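Local coordinates for protein esterase (Uncultured bacterium, PDB 5EGN) that degrades N-acyl homoserine lactone quorum-sensing signals, probably by hydrolysing the lactone ring, as an esterase of the alpha/beta-hydrolase fold, at residues Y66-H71 and F191-K196; P159-V164 and Y244-P249. The protein carries 2 engineered substitutions. One frame throughout, in Å; residues are numbered along the deposited sequence.

Contact 1 of 2, residues Y66-H71 and F191-K196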
loop_
_atom_site.group_PDB
_atom_site.type_symbol
_atom_site.label_atom_id
_atom_site.label_comp_id
_atom_site.label_asym_id
_atom_site.label_seq_id
_atom_site.Cartn_x
_atom_site.Cartn_y
_atom_site.Cartn_z
ATOM N N TYR A 66 -24.658 0.875 -5.079
ATOM C CA TYR A 66 -23.482 0.050 -5.314
ATOM C C TYR A 66 -23.693 -0.935 -6.454
ATOM O O TYR A 66 -23.398 -2.123 -6.323
ATOM C CB TYR A 66 -23.095 -0.693 -4.034
ATOM C CG TYR A 66 -22.647 0.233 -2.928
ATOM C CD1 TYR A 66 -21.394 0.827 -2.962
ATOM C CD2 TYR A 66 -23.480 0.521 -1.856
ATOM C CE1 TYR A 66 -20.981 1.677 -1.960
ATOM C CE2 TYR A 66 -23.073 1.371 -0.846
ATOM C CZ TYR A 66 -21.823 1.946 -0.904
ATOM O OH TYR A 66 -21.412 2.794 0.098
ATOM N N SER A 67 -24.216 -0.436 -7.569
ATOM C CA SER A 67 -24.263 -1.218 -8.794
ATOM C C SER A 67 -22.912 -1.099 -9.482
ATOM O O SER A 67 -22.193 -0.120 -9.279
ATOM C CB SER A 67 -25.385 -0.741 -9.717
ATOM O OG SER A 67 -25.123 0.559 -10.215
ATOM N N ILE A 68 -22.566 -2.095 -10.288
ATOM C CA ILE A 68 -21.299 -2.085 -11.006
ATOM C C ILE A 68 -21.259 -0.918 -11.992
ATOM O O ILE A 68 -20.197 -0.357 -12.270
ATOM C CB ILE A 68 -21.069 -3.419 -11.742
ATOM C CG1 ILE A 68 -21.170 -4.582 -10.756
ATOM C CG2 ILE A 68 -19.713 -3.440 -12.419
ATOM C CD1 ILE A 68 -20.163 -4.513 -9.631
ATOM N N MET A 69 -22.430 -0.542 -12.498
ATOM C CA MET A 69 -22.544 0.587 -13.412
ATOM C C MET A 69 -22.154 1.893 -12.722
ATOM O O MET A 69 -21.459 2.731 -13.298
ATOM C CB MET A 69 -23.966 0.692 -13.967
ATOM C CG MET A 69 -24.482 -0.575 -14.634
ATOM S SD MET A 69 -25.231 -1.728 -13.466
ATOM C CE MET A 69 -25.687 -3.070 -14.559
ATOM N N GLU A 70 -22.603 2.057 -11.482
ATOM C CA GLU A 70 -22.286 3.251 -10.702
ATOM C C GLU A 70 -20.791 3.325 -10.373
ATOM O O GLU A 70 -20.188 4.404 -10.421
ATOM C CB GLU A 70 -23.130 3.286 -9.426
ATOM C CG GLU A 70 -24.572 3.730 -9.673
ATOM C CD GLU A 70 -25.496 3.415 -8.514
ATOM O OE1 GLU A 70 -25.578 2.230 -8.124
ATOM O OE2 GLU A 70 -26.150 4.349 -8.001
ATOM N N HIS A 71 -20.205 2.178 -10.039
ATOM C CA HIS A 71 -18.760 2.070 -9.852
ATOM C C HIS A 71 -18.022 2.514 -11.112
ATOM O O HIS A 71 -17.058 3.296 -11.058
ATOM C CB HIS A 71 -18.364 0.634 -9.499
ATOM C CG HIS A 71 -18.573 0.276 -8.061
ATOM N ND1 HIS A 71 -17.909 0.908 -7.032
ATOM C CD2 HIS A 71 -19.355 -0.666 -7.480
ATOM C CE1 HIS A 71 -18.279 0.378 -5.881
ATOM N NE2 HIS A 71 -19.157 -0.578 -6.125
ATOM N N PHE A 191 -22.733 -9.424 -6.224
ATOM C CA PHE A 191 -23.214 -10.798 -6.293
ATOM C C PHE A 191 -24.244 -11.010 -7.400
ATOM O O PHE A 191 -24.325 -12.092 -7.980
ATOM C CB PHE A 191 -23.818 -11.219 -4.950
ATOM C CG PHE A 191 -22.802 -11.423 -3.863
ATOM C CD1 PHE A 191 -21.900 -12.473 -3.926
ATOM C CD2 PHE A 191 -22.760 -10.578 -2.767
ATOM C CE1 PHE A 191 -20.969 -12.666 -2.924
ATOM C CE2 PHE A 191 -21.830 -10.769 -1.762
ATOM C CZ PHE A 191 -20.936 -11.814 -1.841
ATOM N N ALA A 192 -25.027 -9.977 -7.692
ATOM C CA ALA A 192 -26.164 -10.120 -8.594
ATOM C C ALA A 192 -25.845 -9.705 -10.029
ATOM O O ALA A 192 -26.549 -10.096 -10.961
ATOM C CB ALA A 192 -27.344 -9.321 -8.071
ATOM N N TRP A 193 -24.792 -8.911 -10.198
ATOM C CA TRP A 193 -24.375 -8.435 -11.515
ATOM C C TRP A 193 -24.105 -9.595 -12.467
ATOM O O TRP A 193 -23.288 -10.467 -12.180
ATOM C CB TRP A 193 -23.130 -7.558 -11.386
ATOM C CG TRP A 193 -22.622 -6.993 -12.672
ATOM C CD1 TRP A 193 -23.137 -5.935 -13.362
ATOM C CD2 TRP A 193 -21.478 -7.436 -13.410
ATOM N NE1 TRP A 193 -22.390 -5.700 -14.491
ATOM C CE2 TRP A 193 -21.366 -6.607 -14.542
ATOM C CE3 TRP A 193 -20.541 -8.457 -13.224
ATOM C CZ2 TRP A 193 -20.354 -6.768 -15.485
ATOM C CZ3 TRP A 193 -19.540 -8.615 -14.161
ATOM C CH2 TRP A 193 -19.452 -7.776 -15.277
ATOM N N ASN A 194 -24.798 -9.599 -13.601
ATOM C CA ASN A 194 -24.731 -10.719 -14.532
ATOM C C ASN A 194 -24.806 -10.262 -15.987
ATOM O O ASN A 194 -25.822 -9.728 -16.427
ATOM C CB ASN A 194 -25.856 -11.711 -14.226
ATOM C CG ASN A 194 -25.672 -13.044 -14.921
ATOM O OD1 ASN A 194 -25.156 -13.116 -16.035
ATOM N ND2 ASN A 194 -26.101 -14.114 -14.262
ATOM N N ILE A 195 -23.725 -10.480 -16.730
ATOM C CA ILE A 195 -23.675 -10.102 -18.139
ATOM C C ILE A 195 -23.237 -11.266 -19.023
ATOM O O ILE A 195 -22.539 -11.072 -20.020
ATOM C CB ILE A 195 -22.723 -8.910 -18.379
ATOM C CG1 ILE A 195 -21.299 -9.250 -17.929
ATOM C CG2 ILE A 195 -23.225 -7.671 -17.657
ATOM C CD1 ILE A 195 -20.233 -8.424 -18.619
ATOM N N LYS A 196 -23.656 -12.474 -18.657
ATOM C CA LYS A 196 -23.317 -13.680 -19.413
ATOM C C LYS A 196 -23.666 -13.562 -20.894
ATOM O O LYS A 196 -22.905 -13.999 -21.755
ATOM C CB LYS A 196 -24.029 -14.901 -18.823
ATOM C CG LYS A 196 -23.502 -15.358 -17.470
ATOM C CD LYS A 196 -24.343 -16.502 -16.917
ATOM C CE LYS A 196 -23.738 -17.087 -15.647
ATOM N NZ LYS A 196 -24.330 -16.519 -14.405
#
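In this alpha/beta-hydrolase fold, Ile68, the first residue of helix 68-81, next to the Ser67-Glu70 capping box, packs on Trp193, in the loop before strand 206-211. The contact is apolar. Ile68 CG1 sits over one face of the indole, 3.7 Å from the centroid of the five-membered ring of Trp193 and 24° off the ring normal. This is a CH-pi contact. The two side chains cross at about a right angle, and Ile68 CB also approaches the ring, 3.6 Å from Trp193 CD1. Ile195 CG2 lies on the opposite face, so the indole is sandwiched between two isoleucines. Met69 comes to the edge: its chain bends at chi2 (86°), and CE ends near the plane of the indole, 4.0 Å from Trp193 CD1. The indole stands off the loop with CG opposite the backbone N (chi1 -179°), which directs it to the helix start. Its NE1 is bound to Gln101 OE1 of helix 94-105, and Met97 and Met100 of that helix also touch the Trp193 side chain. A leucine here would probably leave Gln101 without its indole N-H partner and Ile68 without a flat face to lie on. Beside the contact, Glu70 N donates to Ser67 OG and Ser67 N to Glu70 OE1. This reciprocal pair is the capping box. Ser67 OG also donates to Glu70 OE1. The backbone of Ile68 is hydrogen-bonded to Asn188. On the loop side, Asn194 forms an Asx turn, its OD1 accepting from Lys196 N at 3.1 Å.

Contact 2 of 2, residues P159-V164 and Y244-P249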
loop_
_atom_site.group_PDB
_atom_site.type_symbol
_atom_site.label_atom_id
_atom_site.label_comp_id
_atom_site.label_asym_id
_atom_site.label_seq_id
_atom_site.Cartn_x
_atom_site.Cartn_y
_atom_site.Cartn_z
ATOM N N PRO A 159 1.710 -15.524 4.939
ATOM C CA PRO A 159 0.485 -15.493 5.753
ATOM C C PRO A 159 -0.069 -14.075 5.947
ATOM O O PRO A 159 -1.261 -13.881 6.247
ATOM C CB PRO A 159 0.941 -16.087 7.091
ATOM C CG PRO A 159 2.409 -15.827 7.140
ATOM C CD PRO A 159 2.885 -15.944 5.725
ATOM N N GLU A 160 0.804 -13.089 5.759
ATOM C CA GLU A 160 0.439 -11.686 5.913
ATOM C C GLU A 160 -0.659 -11.260 4.937
ATOM O O GLU A 160 -1.378 -10.291 5.186
ATOM C CB GLU A 160 1.668 -10.793 5.731
ATOM C CG GLU A 160 2.279 -10.837 4.336
ATOM C CD GLU A 160 3.413 -11.836 4.219
ATOM O OE1 GLU A 160 3.582 -12.663 5.139
ATOM O OE2 GLU A 160 4.143 -11.787 3.208
ATOM N N ILE A 161 -0.781 -11.984 3.828
ATOM C CA ILE A 161 -1.807 -11.701 2.830
ATOM C C ILE A 161 -3.203 -11.997 3.379
ATOM O O ILE A 161 -4.074 -11.122 3.403
ATOM C CB ILE A 161 -1.577 -12.517 1.541
ATOM C CG1 ILE A 161 -0.244 -12.132 0.897
ATOM C CG2 ILE A 161 -2.724 -12.308 0.566
ATOM C CD1 ILE A 161 0.067 -12.892 -0.375
ATOM N N LEU A 162 -3.409 -13.234 3.820
ATOM C CA LEU A 162 -4.677 -13.622 4.424
ATOM C C LEU A 162 -4.952 -12.779 5.663
ATOM O O LEU A 162 -6.103 -12.440 5.953
ATOM C CB LEU A 162 -4.678 -15.110 4.781
ATOM C CG LEU A 162 -5.986 -15.641 5.375
ATOM C CD1 LEU A 162 -7.144 -15.357 4.433
ATOM C CD2 LEU A 162 -5.889 -17.129 5.675
ATOM N N ALA A 163 -3.888 -12.441 6.389
ATOM C CA ALA A 163 -4.014 -11.556 7.547
ATOM C C ALA A 163 -4.612 -10.195 7.170
ATOM O O ALA A 163 -5.621 -9.767 7.742
ATOM C CB ALA A 163 -2.660 -11.368 8.216
ATOM N N VAL A 164 -3.989 -9.521 6.207
ATOM C CA VAL A 164 -4.417 -8.178 5.827
ATOM C C VAL A 164 -5.792 -8.204 5.161
ATOM O O VAL A 164 -6.562 -7.245 5.274
ATOM C CB VAL A 164 -3.384 -7.489 4.890
ATOM C CG1 VAL A 164 -3.406 -8.093 3.493
ATOM C CG2 VAL A 164 -3.643 -5.994 4.819
ATOM N N TYR A 244 -3.102 -12.660 -7.178
ATOM C CA TYR A 244 -1.858 -12.854 -7.916
ATOM C C TYR A 244 -0.895 -11.680 -7.731
ATOM O O TYR A 244 0.320 -11.869 -7.673
ATOM C CB TYR A 244 -2.160 -13.057 -9.405
ATOM C CG TYR A 244 -0.998 -13.569 -10.231
ATOM C CD1 TYR A 244 0.086 -14.200 -9.635
ATOM C CD2 TYR A 244 -0.988 -13.416 -11.612
ATOM C CE1 TYR A 244 1.146 -14.666 -10.392
ATOM C CE2 TYR A 244 0.066 -13.878 -12.374
ATOM C CZ TYR A 244 1.130 -14.501 -11.761
ATOM O OH TYR A 244 2.181 -14.963 -12.521
ATOM N N GLN A 245 -1.440 -10.472 -7.627
ATOM C CA GLN A 245 -0.609 -9.276 -7.527
ATOM C C GLN A 245 0.097 -9.188 -6.176
ATOM O O GLN A 245 1.054 -8.431 -6.018
ATOM C CB GLN A 245 -1.444 -8.012 -7.765
ATOM C CG GLN A 245 -2.295 -7.571 -6.585
ATOM C CD GLN A 245 -3.660 -8.227 -6.565
ATOM O OE1 GLN A 245 -3.774 -9.450 -6.601
ATOM N NE2 GLN A 245 -4.707 -7.411 -6.515
ATOM N N LEU A 246 -0.371 -9.968 -5.207
ATOM C CA LEU A 246 0.254 -10.003 -3.887
ATOM C C LEU A 246 0.990 -11.317 -3.634
ATOM O O LEU A 246 2.030 -11.336 -2.973
ATOM C CB LEU A 246 -0.789 -9.781 -2.790
ATOM C CG LEU A 246 -1.184 -8.334 -2.498
ATOM C CD1 LEU A 246 -2.134 -8.277 -1.313
ATOM C CD2 LEU A 246 0.051 -7.487 -2.242
ATOM N N GLU A 247 0.447 -12.412 -4.155
ATOM C CA GLU A 247 1.026 -13.734 -3.933
ATOM C C GLU A 247 2.339 -13.908 -4.694
ATOM O O GLU A 247 3.320 -14.413 -4.146
ATOM C CB GLU A 247 0.026 -14.824 -4.328
ATOM C CG GLU A 247 -1.214 -14.856 -3.436
ATOM C CD GLU A 247 -2.161 -15.987 -3.786
ATOM O OE1 GLU A 247 -3.328 -15.700 -4.129
ATOM O OE2 GLU A 247 -1.743 -17.162 -3.705
ATOM N N ARG A 248 2.353 -13.500 -5.958
ATOM C CA ARG A 248 3.578 -13.502 -6.755
ATOM C C ARG A 248 3.682 -12.207 -7.557
ATOM O O ARG A 248 3.529 -12.219 -8.778
ATOM C CB ARG A 248 3.622 -14.713 -7.695
ATOM C CG ARG A 248 3.428 -16.054 -7.003
ATOM C CD ARG A 248 3.718 -17.220 -7.936
ATOM N NE ARG A 248 5.137 -17.311 -8.265
ATOM C CZ ARG A 248 6.043 -17.907 -7.496
ATOM N NH1 ARG A 248 5.680 -18.464 -6.349
ATOM N NH2 ARG A 248 7.314 -17.944 -7.872
ATOM N N PRO A 249 3.949 -11.085 -6.868
ATOM C CA PRO A 249 3.882 -9.728 -7.428
ATOM C C PRO A 249 4.721 -9.501 -8.688
ATOM O O PRO A 249 4.207 -8.940 -9.654
ATOM C CB PRO A 249 4.401 -8.856 -6.280
ATOM C CG PRO A 249 4.111 -9.642 -5.053
ATOM C CD PRO A 249 4.346 -11.066 -5.449
#
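Ile161 points from helix 159-168 straight at the backbone of helix 244-247. Its side chain is stretched out: CG1 is anti to the carbonyl carbon (chi1 -62°), and chi2 of 180° carries CD1 to full length. Its CD1 methyl makes the close contacts. It lands on the peptide link between Leu246 and Glu247, with Ile161 CD1 3.6 Å from Leu246 O. The same methyl is 3.8 Å from Glu247 CA. The two side chains next to this peptide flank it. Leu246 offers its CB, 4.0 Å from Ile161 CD1. Glu247 offers the aliphatic part of its chain, with CG 3.9 Å from Ile161 CD1. The methyl therefore sits in a shallow angle between Leu246 and Glu247. No hydrogen bond joins the two segments.

The far ends of the flanking side chains lead to other partners. Leu246 rests on Ile34 and on Phe37 of helix 36-39. Glu247 is extended beyond CG, and its buried carboxylate is gripped by four bonds. OE1 takes the backbone N of Gly241 and of Phe243, and OE2 bonds Ser151 OG and Ser154 OG. So many partners fix the rotation of the group and would probably keep it ionised. The carboxylate ties helix 244-247 to Ser154 of helix 152-157 and to Ser151 just before it, close to the Ile161 contact. The second subunit also reaches this region: its Arg158 forms a salt bridge with Glu160 OE2. Helix 159-168 belongs to the helical insertion between strands 110-116 and 206-211. The arrangement is consistent with a helical cap packed on the core of an alpha/beta hydrolase, close to the turn after the last strand, where this fold usually carries its catalytic histidine.

Overall arrangement
Contacts 1 and 2 lie on opposite sides of the centre of the chain. Their centres are 26 Å apart, and their nearest atoms are about 16 Å apart, so they do not touch. Along the chain their segments alternate. Segments 159-164 and 191-196 both belong to the long insertion between strands 110-116 and 206-211, and each meets a different part of the core. The probable nucleophile elbow, with Ser93, relates to both. In contact 1, Ile68 lies near it without touching. In segment 244-249, Gln245 NE2 is hydrogen-bonded to Asn92 OD1, next to Ser93. The two contacts thus join the insertion to the core at separate points.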